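Local coordinates for protein elongation factor 1-gamma 1 (Saccharomyces cerevisiae, PDB 1NHY) that serves as a subunit of the eukaryotic elongation factor 1 complex in protein synthesis, probably anchoring it to other cellular components, with this GST-like domain mediating contact to eEFB1, at residues V140-T151 with W181-W191. Numbering follows the deposited sequence.
Sequences VDIFENRLKNYT and WRAQHPAIVRW
Glu-144 reaches from helix 140-147 to the start of helix 186-191, where its OE2 accepts a hydrogen bond from the backbone N of Ile-188; the placing of OE2, and so the bond, is less certain, since this oxygen lies too near a neighbour in the model. The chain bends at chi2 (-74°), turning the carboxylate toward the first turn of the helix, and CG lies at the edge of the His-185 ring, whose plane stands 74° from the carboxylate. Over one face of that imidazole comes Val-140 CG1, a CH-pi contact 3.9 Å from the His-185 ring centroid; the same methyl meets the edge of Trp-181.

Farther along, two knobs interlock. Leu-147 fits among Ala-187, Ile-188, Arg-190 and Trp-191, with its CD2 over one face of the Trp-191 indole, while Ile-188 sits among Val-140, Phe-143, Glu-144 and Leu-147. The short helix axes pass 8.1 Å apart at 74°. Arg-190, bent at chi3, brings NH2 to Leu-147 O and, weakly, Tyr-150 O; NH1 makes a long, weak bond to Thr-151 O.

Behind this shell, Phe-169 of helix 160-175 packs against Phe-143, Ile-188 and Trp-191, and Asp-162 accepts a hydrogen bond from Trp-191 NE1. Replacing Glu-144 by alanine removes the carboxylate and is likely to leave Ile-188 N-H without this acceptor and a gap beside His-185. In the helical C-terminal half of the GST-like domain, an acidic group thus lies where helix N-H groups point and a guanidinium draws on the Leu-147 carbonyl, placements the helix dipoles would probably favour.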
ATOM      1  N   VAL A 140      -5.508  -5.702  13.286  1.00 65.85           N
ATOM      2  CA  VAL A 140      -6.713  -4.970  12.966  1.00 63.46           C
ATOM      3  C   VAL A 140      -7.184  -4.146  14.150  1.00 62.58           C
ATOM      4  O   VAL A 140      -7.675  -3.025  13.986  1.00 62.82           O
ATOM      5  CB  VAL A 140      -7.813  -5.928  12.513  1.00 63.10           C
ATOM      6  CG1 VAL A 140      -9.161  -5.250  12.561  1.00 64.34           C
ATOM      7  CG2 VAL A 140      -7.510  -6.385  11.103  1.00 62.43           C
ATOM      8  N   ASP A 141      -7.022  -4.686  15.348  1.00 61.44           N
ATOM      9  CA  ASP A 141      -7.432  -3.953  16.532  1.00 61.49           C
ATOM     10  C   ASP A 141      -6.524  -2.783  16.799  1.00 60.14           C
ATOM     11  O   ASP A 141      -6.979  -1.744  17.235  1.00 58.24           O
ATOM     12  CB  ASP A 141      -7.457  -4.862  17.745  1.00 64.53           C
ATOM     13  CG  ASP A 141      -8.459  -5.983  17.595  1.00 68.24           C
ATOM     14  OD1 ASP A 141      -9.559  -5.720  17.036  1.00 69.52           O
ATOM     15  OD2 ASP A 141      -8.157  -7.118  18.037  1.00 69.45           O
ATOM     16  N   ILE A 142      -5.235  -2.949  16.523  1.00 60.32           N
ATOM     17  CA  ILE A 142      -4.273  -1.866  16.724  1.00 60.43           C
ATOM     18  C   ILE A 142      -4.721  -0.655  15.919  1.00 59.58           C
ATOM     19  O   ILE A 142      -4.685   0.490  16.400  1.00 58.56           O
ATOM     20  CB  ILE A 142      -2.867  -2.239  16.223  1.00 61.97           C
ATOM     21  CG1 ILE A 142      -2.401  -3.536  16.876  1.00 63.52           C
ATOM     22  CG2 ILE A 142      -1.887  -1.126  16.572  1.00 61.72           C
ATOM     23  CD1 ILE A 142      -2.210  -3.390  18.373  1.00 66.30           C
ATOM     24  N   PHE A 143      -5.125  -0.932  14.679  1.00 58.45           N
ATOM     25  CA  PHE A 143      -5.599   0.086  13.762  1.00 57.43           C
ATOM     26  C   PHE A 143      -6.873   0.734  14.253  1.00 58.56           C
ATOM     27  O   PHE A 143      -6.908   1.944  14.490  1.00 58.13           O
ATOM     28  CB  PHE A 143      -5.840  -0.536  12.404  1.00 54.64           C
ATOM     29  CG  PHE A 143      -4.616  -0.633  11.587  1.00 52.05           C
ATOM     30  CD1 PHE A 143      -4.287   0.375  10.687  1.00 50.61           C
ATOM     31  CD2 PHE A 143      -3.766  -1.708  11.737  1.00 51.19           C
ATOM     32  CE1 PHE A 143      -3.113   0.318   9.945  1.00 49.70           C
ATOM     33  CE2 PHE A 143      -2.583  -1.777  10.997  1.00 51.32           C
ATOM     34  CZ  PHE A 143      -2.257  -0.758  10.095  1.00 49.38           C
ATOM     35  N   GLU A 144      -7.920  -0.080  14.392  1.00 59.81           N
ATOM     36  CA  GLU A 144      -9.218   0.412  14.863  1.00 61.83           C
ATOM     37  C   GLU A 144      -9.070   1.253  16.101  1.00 62.43           C
ATOM     38  O   GLU A 144      -9.656   2.328  16.186  1.00 63.31           O
ATOM     39  CB  GLU A 144     -10.175  -0.733  15.212  1.00 63.20           C
ATOM     40  CG  GLU A 144     -11.209  -1.084  14.152  1.00 65.80           C
ATOM     41  CD  GLU A 144     -12.360  -0.078  14.027  1.00 67.13           C
ATOM     42  OE1 GLU A 144     -13.238  -0.013  14.924  1.00 66.78           O
ATOM     43  OE2 GLU A 144     -12.391   0.641  13.007  1.00 68.49           O
ATOM     44  N   ASN A 145      -8.308   0.768  17.075  1.00 62.72           N
ATOM     45  CA  ASN A 145      -8.152   1.539  18.295  1.00 63.84           C
ATOM     46  C   ASN A 145      -7.639   2.925  18.008  1.00 62.97           C
ATOM     47  O   ASN A 145      -8.065   3.880  18.642  1.00 64.56           O
ATOM     48  CB  ASN A 145      -7.191   0.879  19.269  1.00 68.03           C
ATOM     49  CG  ASN A 145      -7.693  -0.449  19.762  1.00 71.82           C
ATOM     50  OD1 ASN A 145      -8.864  -0.579  20.146  1.00 73.27           O
ATOM     51  ND2 ASN A 145      -6.807  -1.459  19.765  1.00 73.19           N
ATOM     52  N   ARG A 146      -6.717   3.050  17.059  1.00 61.27           N
ATOM     53  CA  ARG A 146      -6.174   4.361  16.754  1.00 60.11           C
ATOM     54  C   ARG A 146      -7.128   5.199  15.907  1.00 59.86           C
ATOM     55  O   ARG A 146      -7.362   6.376  16.218  1.00 59.49           O
ATOM     56  CB  ARG A 146      -4.803   4.204  16.081  1.00 60.38           C
ATOM     57  CG  ARG A 146      -4.536   5.118  14.909  1.00 60.30           C
ATOM     58  CD  ARG A 146      -4.464   6.578  15.303  1.00 61.46           C
ATOM     59  NE  ARG A 146      -3.256   6.896  16.046  1.00 62.67           N
ATOM     60  CZ  ARG A 146      -2.732   8.115  16.132  1.00 63.25           C
ATOM     61  NH1 ARG A 146      -3.303   9.140  15.523  1.00 60.79           N
ATOM     62  NH2 ARG A 146      -1.615   8.309  16.814  1.00 65.76           N
ATOM     63  N   LEU A 147      -7.688   4.587  14.857  1.00 59.78           N
ATOM     64  CA  LEU A 147      -8.610   5.267  13.951  1.00 58.75           C
ATOM     65  C   LEU A 147      -9.891   5.707  14.634  1.00 60.50           C
ATOM     66  O   LEU A 147     -10.688   6.455  14.067  1.00 62.18           O
ATOM     67  CB  LEU A 147      -8.977   4.368  12.779  1.00 55.94           C
ATOM     68  CG  LEU A 147      -8.091   4.390  11.539  1.00 56.33           C
ATOM     69  CD1 LEU A 147      -7.297   5.685  11.459  1.00 55.58           C
ATOM     70  CD2 LEU A 147      -7.177   3.209  11.592  1.00 59.18           C
ATOM     71  N   LYS A 148     -10.098   5.233  15.851  1.00 61.20           N
ATOM     72  CA  LYS A 148     -11.292   5.586  16.579  1.00 62.14           C
ATOM     73  C   LYS A 148     -11.227   7.005  17.118  1.00 61.43           C
ATOM     74  O   LYS A 148     -12.239   7.679  17.175  1.00 62.71           O
ATOM     75  CB  LYS A 148     -11.516   4.598  17.721  1.00 66.41           C
ATOM     76  CG  LYS A 148     -12.712   4.920  18.612  1.00 73.03           C
ATOM     77  CD  LYS A 148     -12.967   3.791  19.632  1.00 77.08           C
ATOM     78  CE  LYS A 148     -14.216   4.072  20.508  1.00 77.93           C
ATOM     79  NZ  LYS A 148     -14.577   2.927  21.418  1.00 77.12           N
ATOM     80  N   ASN A 149     -10.048   7.475  17.505  1.00 61.12           N
ATOM     81  CA  ASN A 149      -9.936   8.833  18.038  1.00 60.69           C
ATOM     82  C   ASN A 149      -9.055   9.683  17.159  1.00 59.55           C
ATOM     83  O   ASN A 149      -8.776  10.838  17.477  1.00 59.63           O
ATOM     84  CB  ASN A 149      -9.345   8.807  19.442  1.00 62.85           C
ATOM     85  CG  ASN A 149      -9.875   7.653  20.273  1.00 65.49           C
ATOM     86  OD1 ASN A 149     -11.079   7.579  20.567  1.00 67.89           O
ATOM     87  ND2 ASN A 149      -8.978   6.736  20.648  1.00 64.65           N
ATOM     88  N   TYR A 150      -8.609   9.097  16.058  1.00 58.05           N
ATOM     89  CA  TYR A 150      -7.750   9.796  15.122  1.00 57.74           C
ATOM     90  C   TYR A 150      -8.179   9.551  13.670  1.00 56.80           C
ATOM     91  O   TYR A 150      -8.558   8.445  13.280  1.00 55.97           O
ATOM     92  CB  TYR A 150      -6.298   9.360  15.354  1.00 59.79           C
ATOM     93  CG  TYR A 150      -5.777   9.713  16.739  1.00 60.77           C
ATOM     94  CD1 TYR A 150      -5.053  10.891  16.955  1.00 60.31           C
ATOM     95  CD2 TYR A 150      -6.044   8.888  17.833  1.00 61.48           C
ATOM     96  CE1 TYR A 150      -4.610  11.241  18.217  1.00 61.55           C
ATOM     97  CE2 TYR A 150      -5.610   9.231  19.102  1.00 62.38           C
ATOM     98  CZ  TYR A 150      -4.891  10.413  19.293  1.00 62.42           C
ATOM     99  OH  TYR A 150      -4.463  10.766  20.564  1.00 61.58           O
ATOM    100  N   THR A 151      -8.122  10.604  12.872  1.00 55.00           N
ATOM    101  CA  THR A 151      -8.512  10.499  11.484  1.00 53.06           C
ATOM    102  C   THR A 151      -7.554   9.642  10.682  1.00 53.16           C
ATOM    103  O   THR A 151      -7.968   8.746   9.940  1.00 53.68           O
ATOM    104  CB  THR A 151      -8.534  11.867  10.817  1.00 52.06           C
ATOM    105  OG1 THR A 151      -9.412  12.732  11.541  1.00 51.67           O
ATOM    106  CG2 THR A 151      -9.003  11.737   9.381  1.00 51.17           C
ATOM    107  N   TRP A 181     -17.956  -7.717   9.338  1.00 91.36           N
ATOM    108  CA  TRP A 181     -16.653  -7.179   9.710  1.00 88.36           C
ATOM    109  C   TRP A 181     -16.695  -5.659   9.750  1.00 86.35           C
ATOM    110  O   TRP A 181     -16.386  -5.032  10.772  1.00 85.65           O
ATOM    111  CB  TRP A 181     -15.585  -7.606   8.701  1.00 88.89           C
ATOM    112  CG  TRP A 181     -14.212  -7.324   9.206  1.00 88.99           C
ATOM    113  CD1 TRP A 181     -13.462  -8.121  10.020  1.00 88.78           C
ATOM    114  CD2 TRP A 181     -13.463  -6.120   9.032  1.00 89.06           C
ATOM    115  NE1 TRP A 181     -12.301  -7.490  10.370  1.00 89.72           N
ATOM    116  CE2 TRP A 181     -12.272  -6.255   9.776  1.00 89.50           C
ATOM    117  CE3 TRP A 181     -13.684  -4.930   8.322  1.00 88.59           C
ATOM    118  CZ2 TRP A 181     -11.304  -5.256   9.835  1.00 89.11           C
ATOM    119  CZ3 TRP A 181     -12.721  -3.931   8.379  1.00 87.99           C
ATOM    120  CH2 TRP A 181     -11.544  -4.103   9.132  1.00 88.79           C
ATOM    121  N   ARG A 182     -17.071  -5.075   8.617  1.00 83.87           N
ATOM    122  CA  ARG A 182     -17.148  -3.636   8.503  1.00 81.14           C
ATOM    123  C   ARG A 182     -18.102  -3.053   9.529  1.00 79.93           C
ATOM    124  O   ARG A 182     -18.003  -1.882   9.879  1.00 80.30           O
ATOM    125  CB  ARG A 182     -17.590  -3.241   7.100  1.00 80.57           C
ATOM    126  CG  ARG A 182     -16.571  -3.528   6.029  1.00 80.32           C
ATOM    127  CD  ARG A 182     -16.994  -2.846   4.753  1.00 82.27           C
ATOM    128  NE  ARG A 182     -18.154  -3.500   4.166  1.00 84.51           N
ATOM    129  CZ  ARG A 182     -18.073  -4.525   3.320  1.00 85.76           C
ATOM    130  NH1 ARG A 182     -16.891  -4.996   2.961  1.00 85.62           N
ATOM    131  NH2 ARG A 182     -19.173  -5.089   2.846  1.00 87.60           N
ATOM    132  N   ALA A 183     -19.020  -3.871  10.025  1.00 78.88           N
ATOM    133  CA  ALA A 183     -19.997  -3.406  11.008  1.00 77.86           C
ATOM    134  C   ALA A 183     -19.380  -3.214  12.389  1.00 77.14           C
ATOM    135  O   ALA A 183     -19.816  -2.363  13.168  1.00 75.48           O
ATOM    136  CB  ALA A 183     -21.150  -4.393  11.091  1.00 78.17           C
ATOM    137  N   GLN A 184     -18.358  -4.015  12.677  1.00 77.52           N
ATOM    138  CA  GLN A 184     -17.677  -3.969  13.959  1.00 77.00           C
ATOM    139  C   GLN A 184     -16.356  -3.227  13.904  1.00 74.97           C
ATOM    140  O   GLN A 184     -15.708  -3.013  14.929  1.00 74.76           O
ATOM    141  CB  GLN A 184     -17.438  -5.384  14.453  1.00 79.28           C
ATOM    142  CG  GLN A 184     -18.710  -6.175  14.617  1.00 84.41           C
ATOM    143  CD  GLN A 184     -18.477  -7.460  15.372  1.00 87.96           C
ATOM    144  OE1 GLN A 184     -17.783  -8.362  14.887  1.00 88.83           O
ATOM    145  NE2 GLN A 184     -19.045  -7.549  16.578  1.00 89.83           N
ATOM    146  N   HIS A 185     -15.954  -2.842  12.701  1.00 72.73           N
ATOM    147  CA  HIS A 185     -14.707  -2.121  12.525  1.00 70.62           C
ATOM    148  C   HIS A 185     -14.948  -0.871  11.688  1.00 67.57           C
ATOM    149  O   HIS A 185     -14.432  -0.731  10.579  1.00 67.83           O
ATOM    150  CB  HIS A 185     -13.674  -3.060  11.888  1.00 72.95           C
ATOM    151  CG  HIS A 185     -13.252  -4.176  12.798  1.00 75.64           C
ATOM    152  ND1 HIS A 185     -12.679  -3.947  14.036  1.00 77.39           N
ATOM    153  CD2 HIS A 185     -13.355  -5.522  12.673  1.00 75.75           C
ATOM    154  CE1 HIS A 185     -12.450  -5.100  14.637  1.00 77.41           C
ATOM    155  NE2 HIS A 185     -12.851  -6.072  13.829  1.00 77.74           N
ATOM    156  N   PRO A 186     -15.745   0.063  12.227  1.00 64.39           N
ATOM    157  CA  PRO A 186     -16.101   1.327  11.575  1.00 62.81           C
ATOM    158  C   PRO A 186     -14.910   2.187  11.228  1.00 61.66           C
ATOM    159  O   PRO A 186     -14.689   2.520  10.064  1.00 61.33           O
ATOM    160  CB  PRO A 186     -16.983   2.016  12.607  1.00 62.64           C
ATOM    161  CG  PRO A 186     -17.565   0.895  13.359  1.00 63.06           C
ATOM    162  CD  PRO A 186     -16.388  -0.021  13.545  1.00 63.89           C
ATOM    163  N   ALA A 187     -14.161   2.556  12.263  1.00 60.73           N
ATOM    164  CA  ALA A 187     -12.988   3.400  12.108  1.00 59.92           C
ATOM    165  C   ALA A 187     -12.178   3.005  10.875  1.00 59.29           C
ATOM    166  O   ALA A 187     -11.921   3.840  10.004  1.00 59.57           O
ATOM    167  CB  ALA A 187     -12.121   3.320  13.366  1.00 60.50           C
ATOM    168  N   ILE A 188     -11.787   1.732  10.804  1.00 57.59           N
ATOM    169  CA  ILE A 188     -11.006   1.231   9.680  1.00 56.67           C
ATOM    170  C   ILE A 188     -11.694   1.598   8.364  1.00 55.38           C
ATOM    171  O   ILE A 188     -11.046   2.089   7.431  1.00 55.50           O
ATOM    172  CB  ILE A 188     -10.842  -0.308   9.750  1.00 58.76           C
ATOM    173  CG1 ILE A 188     -10.265  -0.706  11.110  1.00 59.00           C
ATOM    174  CG2 ILE A 188      -9.939  -0.797   8.618  1.00 58.43           C
ATOM    175  CD1 ILE A 188      -8.966  -0.021  11.440  1.00 61.27           C
ATOM    176  N   VAL A 189     -13.005   1.366   8.302  1.00 53.74           N
ATOM    177  CA  VAL A 189     -13.781   1.674   7.100  1.00 52.26           C
ATOM    178  C   VAL A 189     -13.743   3.165   6.795  1.00 52.66           C
ATOM    179  O   VAL A 189     -13.346   3.576   5.697  1.00 52.51           O
ATOM    180  CB  VAL A 189     -15.239   1.245   7.256  1.00 49.83           C
ATOM    181  CG1 VAL A 189     -15.973   1.503   5.966  1.00 46.90           C
ATOM    182  CG2 VAL A 189     -15.308  -0.223   7.633  1.00 47.17           C
ATOM    183  N   ARG A 190     -14.166   3.967   7.767  1.00 52.92           N
ATOM    184  CA  ARG A 190     -14.149   5.416   7.630  1.00 54.34           C
ATOM    185  C   ARG A 190     -12.826   5.825   6.971  1.00 56.37           C
ATOM    186  O   ARG A 190     -12.804   6.375   5.859  1.00 58.14           O
ATOM    187  CB  ARG A 190     -14.253   6.060   9.011  1.00 54.87           C
ATOM    188  CG  ARG A 190     -14.061   7.554   8.989  1.00 56.62           C
ATOM    189  CD  ARG A 190     -14.114   8.133  10.381  1.00 60.10           C
ATOM    190  NE  ARG A 190     -13.021   7.684  11.234  1.00 62.29           N
ATOM    191  CZ  ARG A 190     -11.730   7.852  10.954  1.00 63.82           C
ATOM    192  NH1 ARG A 190     -11.347   8.453   9.829  1.00 61.82           N
ATOM    193  NH2 ARG A 190     -10.814   7.445  11.826  1.00 64.49           N
ATOM    194  N   TRP A 191     -11.734   5.525   7.688  1.00 56.66           N
ATOM    195  CA  TRP A 191     -10.359   5.794   7.291  1.00 55.31           C
ATOM    196  C   TRP A 191     -10.055   5.292   5.883  1.00 55.16           C
ATOM    197  O   TRP A 191      -9.551   6.036   5.035  1.00 55.11           O
ATOM    198  CB  TRP A 191      -9.413   5.115   8.302  1.00 54.84           C
ATOM    199  CG  TRP A 191      -7.944   5.006   7.877  1.00 54.20           C
ATOM    200  CD1 TRP A 191      -7.005   6.010   7.860  1.00 52.89           C
ATOM    201  CD2 TRP A 191      -7.295   3.845   7.323  1.00 52.50           C
ATOM    202  NE1 TRP A 191      -5.825   5.546   7.322  1.00 53.55           N
ATOM    203  CE2 TRP A 191      -5.971   4.226   6.984  1.00 51.60           C
ATOM    204  CE3 TRP A 191      -7.706   2.526   7.078  1.00 52.24           C
ATOM    205  CZ2 TRP A 191      -5.054   3.334   6.403  1.00 49.89           C
ATOM    206  CZ3 TRP A 191      -6.797   1.639   6.501  1.00 52.28           C
ATOM    207  CH2 TRP A 191      -5.480   2.050   6.170  1.00 51.12           C
TER